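Local coordinates for DNA protection during starvation protein (Agrobacterium tumefaciens, PDB 1O9R), which oxidises and stores iron inside a hollow twelve-subunit shell, shielding DNA from hydroxyl-radical damage without binding to it, at residues T91-Y96 against I111-E116; N23-S28 against N119-A124; D31-T36 against T57-L62. All coordinates share one frame; numbering follows the deposited sequence.

Contact 1: residues T91-Y96 against I111-E116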
loop_
_atom_site.group_PDB
_atom_site.type_symbol
_atom_site.label_atom_id
_atom_site.label_comp_id
_atom_site.label_asym_id
_atom_site.label_seq_id
_atom_site.Cartn_x
_atom_site.Cartn_y
_atom_site.Cartn_z
ATOM N N THR A 91 -27.711 -28.896 -4.736
ATOM C CA THR A 91 -26.340 -29.384 -4.554
ATOM C C THR A 91 -26.166 -30.847 -4.925
ATOM O O THR A 91 -27.108 -31.615 -4.708
ATOM C CB THR A 91 -25.813 -29.130 -3.118
ATOM O OG1 THR A 91 -24.470 -29.586 -3.051
ATOM C CG2 THR A 91 -26.688 -29.893 -2.084
ATOM N N LYS A 92 -24.997 -31.200 -5.445
ATOM C CA LYS A 92 -24.674 -32.601 -5.746
ATOM C C LYS A 92 -23.784 -33.196 -4.670
ATOM O O LYS A 92 -23.419 -34.399 -4.778
ATOM C CB LYS A 92 -23.978 -32.766 -7.106
ATOM C CG LYS A 92 -24.868 -32.387 -8.279
ATOM C CD LYS A 92 -26.312 -32.715 -8.170
ATOM C CE LYS A 92 -26.843 -34.101 -8.018
ATOM N NZ LYS A 92 -28.346 -34.138 -8.053
ATOM N N LEU A 93 -23.443 -32.434 -3.609
ATOM C CA LEU A 93 -22.543 -32.952 -2.614
ATOM C C LEU A 93 -23.266 -33.659 -1.473
ATOM O O LEU A 93 -24.329 -33.222 -1.069
ATOM C CB LEU A 93 -21.718 -31.789 -1.993
ATOM C CG LEU A 93 -21.033 -30.940 -3.072
ATOM C CD1 LEU A 93 -20.182 -29.945 -2.283
ATOM C CD2 LEU A 93 -20.149 -31.787 -3.987
ATOM N N LYS A 94 -22.641 -34.736 -1.024
ATOM C CA LYS A 94 -23.226 -35.407 0.145
ATOM C C LYS A 94 -22.935 -34.552 1.388
ATOM O O LYS A 94 -21.882 -33.898 1.476
ATOM C CB LYS A 94 -22.463 -36.713 0.365
ATOM C CG LYS A 94 -21.210 -37.111 -0.277
ATOM C CD LYS A 94 -20.054 -36.173 -0.589
ATOM C CE LYS A 94 -20.134 -35.643 -2.001
ATOM N NZ LYS A 94 -19.649 -34.311 -2.315
ATOM N N ALA A 95 -23.859 -34.598 2.339
ATOM C CA ALA A 95 -23.675 -33.875 3.594
ATOM C C ALA A 95 -22.324 -34.152 4.224
ATOM O O ALA A 95 -21.777 -35.260 4.344
ATOM C CB ALA A 95 -24.773 -34.349 4.583
ATOM N N TYR A 96 -21.705 -33.017 4.667
ATOM C CA TYR A 96 -20.378 -33.130 5.262
ATOM C C TYR A 96 -20.504 -33.633 6.692
ATOM O O TYR A 96 -21.336 -33.169 7.483
ATOM C CB TYR A 96 -19.725 -31.694 5.254
ATOM C CG TYR A 96 -18.241 -31.761 5.507
ATOM C CD1 TYR A 96 -17.329 -32.033 4.466
ATOM C CD2 TYR A 96 -17.729 -31.590 6.789
ATOM C CE1 TYR A 96 -15.972 -32.118 4.664
ATOM C CE2 TYR A 96 -16.351 -31.695 6.992
ATOM C CZ TYR A 96 -15.474 -31.945 5.957
ATOM O OH TYR A 96 -14.119 -32.049 6.123
ATOM N N ILE A 111 -11.367 -33.824 -0.208
ATOM C CA ILE A 111 -10.918 -34.315 -1.533
ATOM C C ILE A 111 -12.101 -34.874 -2.321
ATOM O O ILE A 111 -12.255 -34.630 -3.499
ATOM C CB ILE A 111 -9.820 -35.354 -1.374
ATOM C CG1 ILE A 111 -8.508 -34.652 -0.945
ATOM C CG2 ILE A 111 -9.590 -36.168 -2.665
ATOM C CD1 ILE A 111 -7.464 -35.568 -0.331
ATOM N N GLU A 112 -13.022 -35.604 -1.620
ATOM C CA GLU A 112 -14.157 -36.126 -2.376
ATOM C C GLU A 112 -15.007 -35.004 -2.969
ATOM O O GLU A 112 -15.453 -35.112 -4.114
ATOM C CB GLU A 112 -15.026 -37.047 -1.499
ATOM C CG GLU A 112 -14.369 -38.374 -1.146
ATOM C CD GLU A 112 -15.319 -39.333 -0.424
ATOM O OE1 GLU A 112 -16.513 -39.011 -0.149
ATOM O OE2 GLU A 112 -14.800 -40.448 -0.162
ATOM N N ARG A 113 -15.238 -33.969 -2.163
ATOM C CA ARG A 113 -16.174 -32.896 -2.598
ATOM C C ARG A 113 -15.484 -31.998 -3.599
ATOM O O ARG A 113 -16.140 -31.517 -4.524
ATOM C CB ARG A 113 -16.789 -32.221 -1.355
ATOM C CG ARG A 113 -17.731 -33.231 -0.643
ATOM C CD ARG A 113 -18.050 -32.738 0.773
ATOM N NE ARG A 113 -18.976 -33.700 1.427
ATOM C CZ ARG A 113 -18.564 -34.854 1.944
ATOM N NH1 ARG A 113 -17.333 -35.282 1.930
ATOM N NH2 ARG A 113 -19.483 -35.707 2.514
ATOM N N TYR A 114 -14.248 -31.614 -3.306
ATOM C CA TYR A 114 -13.518 -30.807 -4.272
ATOM C C TYR A 114 -13.364 -31.529 -5.602
ATOM O O TYR A 114 -13.476 -30.909 -6.668
ATOM C CB TYR A 114 -12.090 -30.433 -3.738
ATOM C CG TYR A 114 -12.130 -29.121 -2.955
ATOM C CD1 TYR A 114 -11.565 -27.984 -3.550
ATOM C CD2 TYR A 114 -12.629 -29.072 -1.684
ATOM C CE1 TYR A 114 -11.598 -26.786 -2.784
ATOM C CE2 TYR A 114 -12.698 -27.901 -0.949
ATOM C CZ TYR A 114 -12.157 -26.785 -1.553
ATOM O OH TYR A 114 -12.224 -25.568 -0.854
ATOM N N GLY A 115 -13.129 -32.863 -5.592
ATOM C CA GLY A 115 -13.057 -33.625 -6.832
ATOM C C GLY A 115 -14.375 -33.567 -7.617
ATOM O O GLY A 115 -14.389 -33.337 -8.822
ATOM N N GLU A 116 -15.480 -33.735 -6.854
ATOM C CA GLU A 116 -16.781 -33.675 -7.557
ATOM C C GLU A 116 -17.050 -32.318 -8.182
ATOM O O GLU A 116 -17.467 -32.195 -9.356
ATOM C CB GLU A 116 -17.917 -34.077 -6.589
ATOM C CG GLU A 116 -17.772 -35.573 -6.290
ATOM C CD GLU A 116 -18.601 -36.025 -5.130
ATOM O OE1 GLU A 116 -18.720 -37.256 -4.894
ATOM O OE2 GLU A 116 -19.130 -35.148 -4.420
#
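Arg-113 reaches from helix 103-130 to the loop that carries Lys-94 and grips the carbonyl oxygen of that residue side-on with two nitrogens. Its chain is extended from CG to NE (chi3 179°), which carries the guanidinium out to the loop backbone. NE of Arg-113 gives the shorter and straighter bond, 2.9 Å to O of Lys-94 with 154° at the hydrogen; NH2 of Arg-113 adds a second to the same oxygen at 3.2 Å. Both donors arrive from one face of the carbonyl, NE tilted moderately from its plane and NH2 well above it, while the oxygen itself sits at the edge of the guanidinium, in plane. A weak bond from the same NH2 extends the grip to O of Ala-95. CD of Lys-94, less surely placed, and CD1 of Tyr-96 lie over opposite guanidinium faces near the rim, the Tyr-96 ring turned 73° from that plane. Segment 91-96 belongs to the loop between helices 84-90 and 103-130 of the ferritin-like four-helix bundle, the short helix being the extra one that Dps proteins carry between the second and third bundle helices. Lys-94 also forms a salt bridge with Glu-116, its modelled length doubtful. CD1 of Leu-93 packs 4.2 Å from CB of Arg-113. Further out, NH1 of Arg-113 bonds O of Ala-109, one turn back on its own helix, and OH of Tyr-96 bonds ND1 of His-106. At the start of the loop an ST turn, N of Leu-93 to OG1 of Thr-91 at 3.1 Å, shapes the backbone.

Contact 2: residues N23-S28 against N119-A124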
loop_
_atom_site.group_PDB
_atom_site.type_symbol
_atom_site.label_atom_id
_atom_site.label_comp_id
_atom_site.label_asym_id
_atom_site.label_seq_id
_atom_site.Cartn_x
_atom_site.Cartn_y
_atom_site.Cartn_z
ATOM N N ASN A 23 -26.713 -22.221 -12.798
ATOM C CA ASN A 23 -27.333 -22.348 -11.468
ATOM C C ASN A 23 -27.026 -23.705 -10.866
ATOM O O ASN A 23 -26.970 -23.793 -9.626
ATOM C CB ASN A 23 -28.849 -22.118 -11.602
ATOM C CG ASN A 23 -29.236 -20.676 -11.383
ATOM O OD1 ASN A 23 -28.571 -19.944 -10.611
ATOM N ND2 ASN A 23 -30.297 -20.169 -12.002
ATOM N N GLU A 24 -26.943 -24.759 -11.694
ATOM C CA GLU A 24 -26.584 -26.043 -11.071
ATOM C C GLU A 24 -25.220 -26.013 -10.431
ATOM O O GLU A 24 -24.975 -26.419 -9.273
ATOM C CB GLU A 24 -26.652 -27.092 -12.208
ATOM C CG GLU A 24 -26.236 -28.474 -11.665
ATOM C CD GLU A 24 -26.091 -29.456 -12.828
ATOM O OE1 GLU A 24 -25.173 -29.344 -13.637
ATOM O OE2 GLU A 24 -26.982 -30.320 -12.836
ATOM N N SER A 25 -24.228 -25.465 -11.159
ATOM C CA SER A 25 -22.885 -25.322 -10.610
ATOM C C SER A 25 -22.859 -24.388 -9.397
ATOM O O SER A 25 -22.123 -24.707 -8.447
ATOM C CB SER A 25 -21.964 -24.707 -11.678
ATOM O OG SER A 25 -21.749 -25.641 -12.741
ATOM N N LEU A 26 -23.629 -23.304 -9.423
ATOM C CA LEU A 26 -23.600 -22.372 -8.296
ATOM C C LEU A 26 -23.956 -23.065 -6.999
ATOM O O LEU A 26 -23.364 -22.804 -5.964
ATOM C CB LEU A 26 -24.601 -21.246 -8.606
ATOM C CG LEU A 26 -24.769 -20.171 -7.508
ATOM C CD1 LEU A 26 -23.424 -19.473 -7.293
ATOM C CD2 LEU A 26 -25.850 -19.172 -7.919
ATOM N N ALA A 27 -24.953 -23.958 -7.058
ATOM C CA ALA A 27 -25.410 -24.598 -5.789
ATOM C C ALA A 27 -24.294 -25.470 -5.205
ATOM O O ALA A 27 -24.095 -25.456 -3.971
ATOM C CB ALA A 27 -26.638 -25.500 -6.077
ATOM N N SER A 28 -23.596 -26.241 -6.021
ATOM C CA SER A 28 -22.503 -27.066 -5.469
ATOM C C SER A 28 -21.308 -26.252 -5.054
ATOM O O SER A 28 -20.587 -26.655 -4.136
ATOM C CB SER A 28 -22.112 -28.154 -6.474
ATOM O OG SER A 28 -23.137 -29.159 -6.545
ATOM N N ASN A 119 -14.751 -31.699 -11.168
ATOM C CA ASN A 119 -15.160 -32.432 -12.377
ATOM C C ASN A 119 -16.478 -31.956 -12.930
ATOM O O ASN A 119 -16.663 -31.905 -14.161
ATOM C CB ASN A 119 -15.232 -33.930 -11.961
ATOM C CG ASN A 119 -13.856 -34.496 -11.703
ATOM O OD1 ASN A 119 -12.808 -34.038 -12.170
ATOM N ND2 ASN A 119 -13.753 -35.596 -10.942
ATOM N N MET A 120 -17.349 -31.402 -12.070
ATOM C CA MET A 120 -18.565 -30.793 -12.579
ATOM C C MET A 120 -18.221 -29.546 -13.420
ATOM O O MET A 120 -18.847 -29.309 -14.480
ATOM C CB MET A 120 -19.418 -30.318 -11.410
ATOM C CG MET A 120 -20.536 -29.342 -11.588
ATOM S SD MET A 120 -21.490 -29.083 -10.050
ATOM C CE MET A 120 -21.063 -30.712 -9.255
ATOM N N ILE A 121 -17.293 -28.733 -12.918
ATOM C CA ILE A 121 -16.954 -27.490 -13.641
ATOM C C ILE A 121 -16.185 -27.836 -14.885
ATOM O O ILE A 121 -16.393 -27.125 -15.900
ATOM C CB ILE A 121 -16.107 -26.631 -12.669
ATOM C CG1 ILE A 121 -16.955 -26.140 -11.482
ATOM C CG2 ILE A 121 -15.469 -25.485 -13.439
ATOM C CD1 ILE A 121 -18.188 -25.324 -11.780
ATOM N N ARG A 122 -15.376 -28.897 -14.938
ATOM C CA ARG A 122 -14.705 -29.324 -16.148
ATOM C C ARG A 122 -15.731 -29.629 -17.252
ATOM O O ARG A 122 -15.603 -29.232 -18.414
ATOM C CB ARG A 122 -13.848 -30.573 -15.853
ATOM C CG ARG A 122 -12.871 -31.028 -16.919
ATOM C CD ARG A 122 -12.048 -32.297 -16.582
ATOM N NE ARG A 122 -11.888 -32.568 -15.152
ATOM C CZ ARG A 122 -11.078 -31.771 -14.425
ATOM N NH1 ARG A 122 -10.272 -30.864 -15.004
ATOM N NH2 ARG A 122 -11.026 -31.929 -13.108
ATOM N N LYS A 123 -16.813 -30.369 -16.871
ATOM C CA LYS A 123 -17.874 -30.673 -17.855
ATOM C C LYS A 123 -18.634 -29.413 -18.245
ATOM O O LYS A 123 -19.049 -29.254 -19.398
ATOM C CB LYS A 123 -18.830 -31.702 -17.189
ATOM C CG LYS A 123 -19.962 -32.085 -18.180
ATOM C CD LYS A 123 -20.706 -33.292 -17.587
ATOM C CE LYS A 123 -21.723 -33.767 -18.632
ATOM N NZ LYS A 123 -22.909 -32.879 -18.721
ATOM N N ALA A 124 -18.841 -28.465 -17.302
ATOM C CA ALA A 124 -19.535 -27.227 -17.606
ATOM C C ALA A 124 -18.809 -26.430 -18.672
ATOM O O ALA A 124 -19.519 -25.753 -19.446
ATOM C CB ALA A 124 -19.750 -26.380 -16.330
#
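Met-120 spans most of the gap between helices 12-42 and 103-130 and lays its thioether against the two serines of segment 23-28. The short segments run nearly antiparallel, 162° between their directions, with axes 10.6 Å apart, a wide spacing that a long, unbranched side chain can bridge. With CG set anti to the backbone N (chi1 163°) and the next torsion extended too, the Met-120 chain runs straight out across the interface before bending at chi3, the torsion about CG-SD. SD of Met-120 rests 3.7 Å from CB of Ser-28, and CE of Met-120 comes equally near OG of Ser-28; the same sulfur passes 4.1 Å from CA of Ser-25. One residue on, the CD1 methyl of Ile-121 meets OG of Ser-25 at 3.7 Å, and CB of Ala-124 closes on the same hydroxyl from the next turn at 4.2 Å. Phe-140 of helix 134-156 packs on Ser-25, Ile-121 and Ala-124 together, tying a third helix of the four-helix bundle into this layer.

The polar interactions run within the segments or to residues beyond them. Away from helix 12-42, NH2 of Arg-122 bonds OD1 of Asn-119 at 2.9 Å, in the plane of both groups and with 168° at the hydrogen; Arg-122 also forms a salt bridge with Asp-9 of a neighbouring subunit. Because OG of Ser-25 is bonded within its own helix, to O of Ile-21, and OG of Ser-28 to the loop at Lys-92, methyl groups and a sulfur can lie against both hydroxyls, and between these segments the contact rests on van der Waals packing.

Contact 3: residues D31-T36 against T57-L62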
loop_
_atom_site.group_PDB
_atom_site.type_symbol
_atom_site.label_atom_id
_atom_site.label_comp_id
_atom_site.label_asym_id
_atom_site.label_seq_id
_atom_site.Cartn_x
_atom_site.Cartn_y
_atom_site.Cartn_z
ATOM N N ASP A 31 -22.257 -24.833 -1.652
ATOM C CA ASP A 31 -22.137 -25.902 -0.621
ATOM C C ASP A 31 -20.675 -26.139 -0.332
ATOM O O ASP A 31 -20.268 -26.253 0.836
ATOM C CB ASP A 31 -22.891 -27.118 -1.198
ATOM C CG ASP A 31 -22.956 -28.298 -0.250
ATOM O OD1 ASP A 31 -22.394 -28.318 0.855
ATOM O OD2 ASP A 31 -23.614 -29.303 -0.575
ATOM N N LEU A 32 -19.818 -26.222 -1.373
ATOM C CA LEU A 32 -18.400 -26.446 -1.117
ATOM C C LEU A 32 -17.780 -25.308 -0.306
ATOM O O LEU A 32 -16.904 -25.594 0.507
ATOM C CB LEU A 32 -17.655 -26.621 -2.477
ATOM C CG LEU A 32 -16.240 -27.209 -2.316
ATOM C CD1 LEU A 32 -16.395 -28.675 -1.862
ATOM C CD2 LEU A 32 -15.518 -27.187 -3.649
ATOM N N ALA A 33 -18.258 -24.074 -0.535
ATOM C CA ALA A 33 -17.719 -22.967 0.282
ATOM C C ALA A 33 -18.093 -23.205 1.739
ATOM O O ALA A 33 -17.256 -22.962 2.635
ATOM C CB ALA A 33 -18.310 -21.651 -0.224
ATOM N N LEU A 34 -19.327 -23.656 2.042
ATOM C CA LEU A 34 -19.709 -23.911 3.444
ATOM C C LEU A 34 -18.922 -25.085 3.992
ATOM O O LEU A 34 -18.488 -25.017 5.168
ATOM C CB LEU A 34 -21.219 -24.250 3.517
ATOM C CG LEU A 34 -22.127 -23.099 3.063
ATOM C CD1 LEU A 34 -23.601 -23.553 3.143
ATOM C CD2 LEU A 34 -21.929 -21.833 3.888
ATOM N N VAL A 35 -18.704 -26.123 3.190
ATOM C CA VAL A 35 -17.919 -27.270 3.614
ATOM C C VAL A 35 -16.516 -26.871 4.020
ATOM O O VAL A 35 -15.917 -27.381 4.976
ATOM C CB VAL A 35 -17.871 -28.256 2.394
ATOM C CG1 VAL A 35 -16.701 -29.147 2.470
ATOM C CG2 VAL A 35 -19.195 -29.059 2.371
ATOM N N THR A 36 -15.905 -25.972 3.219
ATOM C CA THR A 36 -14.533 -25.562 3.443
ATOM C C THR A 36 -14.349 -24.926 4.821
ATOM O O THR A 36 -13.371 -25.275 5.502
ATOM C CB THR A 36 -14.139 -24.603 2.306
ATOM O OG1 THR A 36 -14.219 -25.344 1.046
ATOM C CG2 THR A 36 -12.724 -24.108 2.414
ATOM N N THR A 57 -7.975 -19.553 2.121
ATOM C CA THR A 57 -7.679 -19.085 0.758
ATOM C C THR A 57 -8.643 -19.772 -0.220
ATOM O O THR A 57 -9.157 -19.123 -1.153
ATOM C CB THR A 57 -6.238 -19.426 0.356
ATOM O OG1 THR A 57 -5.369 -18.738 1.295
ATOM C CG2 THR A 57 -5.964 -19.024 -1.083
ATOM N N PHE A 58 -8.948 -21.065 -0.034
ATOM C CA PHE A 58 -9.867 -21.738 -0.945
ATOM C C PHE A 58 -11.242 -21.142 -0.802
ATOM O O PHE A 58 -11.954 -20.979 -1.823
ATOM C CB PHE A 58 -9.951 -23.221 -0.550
ATOM C CG PHE A 58 -8.721 -24.026 -0.869
ATOM C CD1 PHE A 58 -8.799 -25.374 -0.499
ATOM C CD2 PHE A 58 -7.612 -23.508 -1.533
ATOM C CE1 PHE A 58 -7.683 -26.174 -0.748
ATOM C CE2 PHE A 58 -6.550 -24.363 -1.794
ATOM C CZ PHE A 58 -6.602 -25.670 -1.399
ATOM N N ARG A 59 -11.689 -20.767 0.399
ATOM C CA ARG A 59 -13.002 -20.187 0.577
ATOM C C ARG A 59 -13.133 -18.873 -0.200
ATOM O O ARG A 59 -14.124 -18.666 -0.906
ATOM C CB ARG A 59 -13.393 -20.054 2.043
ATOM C CG ARG A 59 -14.688 -19.254 2.234
ATOM C CD ARG A 59 -15.935 -19.962 1.608
ATOM N NE ARG A 59 -17.059 -19.083 1.904
ATOM C CZ ARG A 59 -17.889 -19.181 2.959
ATOM N NH1 ARG A 59 -18.748 -18.155 3.226
ATOM N NH2 ARG A 59 -17.911 -20.259 3.719
ATOM N N THR A 60 -12.086 -18.052 -0.135
ATOM C CA THR A 60 -12.114 -16.760 -0.883
ATOM C C THR A 60 -12.242 -17.078 -2.367
ATOM O O THR A 60 -13.017 -16.408 -3.072
ATOM C CB THR A 60 -10.756 -16.033 -0.644
ATOM O OG1 THR A 60 -10.820 -15.662 0.757
ATOM C CG2 THR A 60 -10.770 -14.748 -1.494
ATOM N N GLN A 61 -11.509 -18.072 -2.890
ATOM C CA GLN A 61 -11.648 -18.340 -4.326
ATOM C C GLN A 61 -13.005 -18.864 -4.724
ATOM O O GLN A 61 -13.552 -18.509 -5.759
ATOM C CB GLN A 61 -10.574 -19.380 -4.728
ATOM C CG GLN A 61 -9.169 -18.847 -4.552
ATOM C CD GLN A 61 -8.100 -19.897 -4.780
ATOM O OE1 GLN A 61 -8.331 -21.049 -5.132
ATOM N NE2 GLN A 61 -6.853 -19.489 -4.536
ATOM N N LEU A 62 -13.614 -19.721 -3.871
ATOM C CA LEU A 62 -14.949 -20.249 -4.157
ATOM C C LEU A 62 -15.952 -19.111 -4.086
ATOM O O LEU A 62 -16.923 -19.060 -4.862
ATOM C CB LEU A 62 -15.311 -21.328 -3.105
ATOM C CG LEU A 62 -14.533 -22.637 -3.253
ATOM C CD1 LEU A 62 -14.808 -23.584 -2.074
ATOM C CD2 LEU A 62 -14.862 -23.342 -4.586
#
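Ala-33 and Leu-62 pack together where helices 12-42 and 48-75, the antiparallel first pair of the ferritin-like four-helix bundle, lie side by side. The short segments have axes 9.2 Å apart and directions 163° apart, and the small side chain of Ala-33 lets the backbones draw close: its CA is 5.5 Å from CA of Arg-59. The tight part is built round Leu-62. Its CD1 methyl slots between residues of helix 12-42, 3.8 Å from CA of Ala-33, 3.6 Å from OG1 of Thr-36 and 3.9 Å from CG of Leu-32, whose side chain crosses that of Leu-62 at about a right angle. Arg-59 adds its aliphatic part: bent at its second torsion, it brings CD to 3.4 Å from CB of Ala-33. The CG2 methyl of Thr-36 rests against the backbone N and CB of Arg-59. A chi1 of -62° turns OG1 of Thr-36 back to O of Leu-32 and puts CG2 anti to the backbone N, facing Arg-59. O of Leu-32 also takes the backbone N of Thr-36, from the opposite face. Tyr-114 of helix 103-130, a second partner of the Thr-36 hydroxyl, packs on Leu-32 and Leu-62.

The other side is more polar: Arg-59 is only partly buried and faces a neighbouring subunit. NE of Arg-59 is paired with Asp-63 one turn on, the stronger polar partner of this side chain. The head also lies near Arg-59 of the neighbouring subunit, a like charge that the carboxylate probably helps to offset. Across the contact, NH2 of Arg-59 bonds O of Ala-33 at 3.0 Å, bent to 142° at the hydrogen and coming from above the carbonyl plane.

Contacts 2 and 3 share helix 12-42, their centres 14 Å apart, while contacts 1 and 2 share helix 103-130. Contact 1 ties into both through probable hydrogen bonds: N of Lys-92 is 3.0 Å from OG of Ser-28 in contact 2, and in contact 3 OG1 of Thr-91 is 2.6 Å from OD2 of Asp-31 and OH of Tyr-114 is 2.8 Å from OG1 of Thr-36. The ferroxidase centres lie at interfaces between twofold-related subunits. The side chain of Thr-36 in contact 3 is about 6 Å from that of the iron ligand His-40, and that of Arg-59 about 10 Å from a bound iron ion; Tyr-96 in contact 1 is about 9 Å from His-40, and contact 2 is remote.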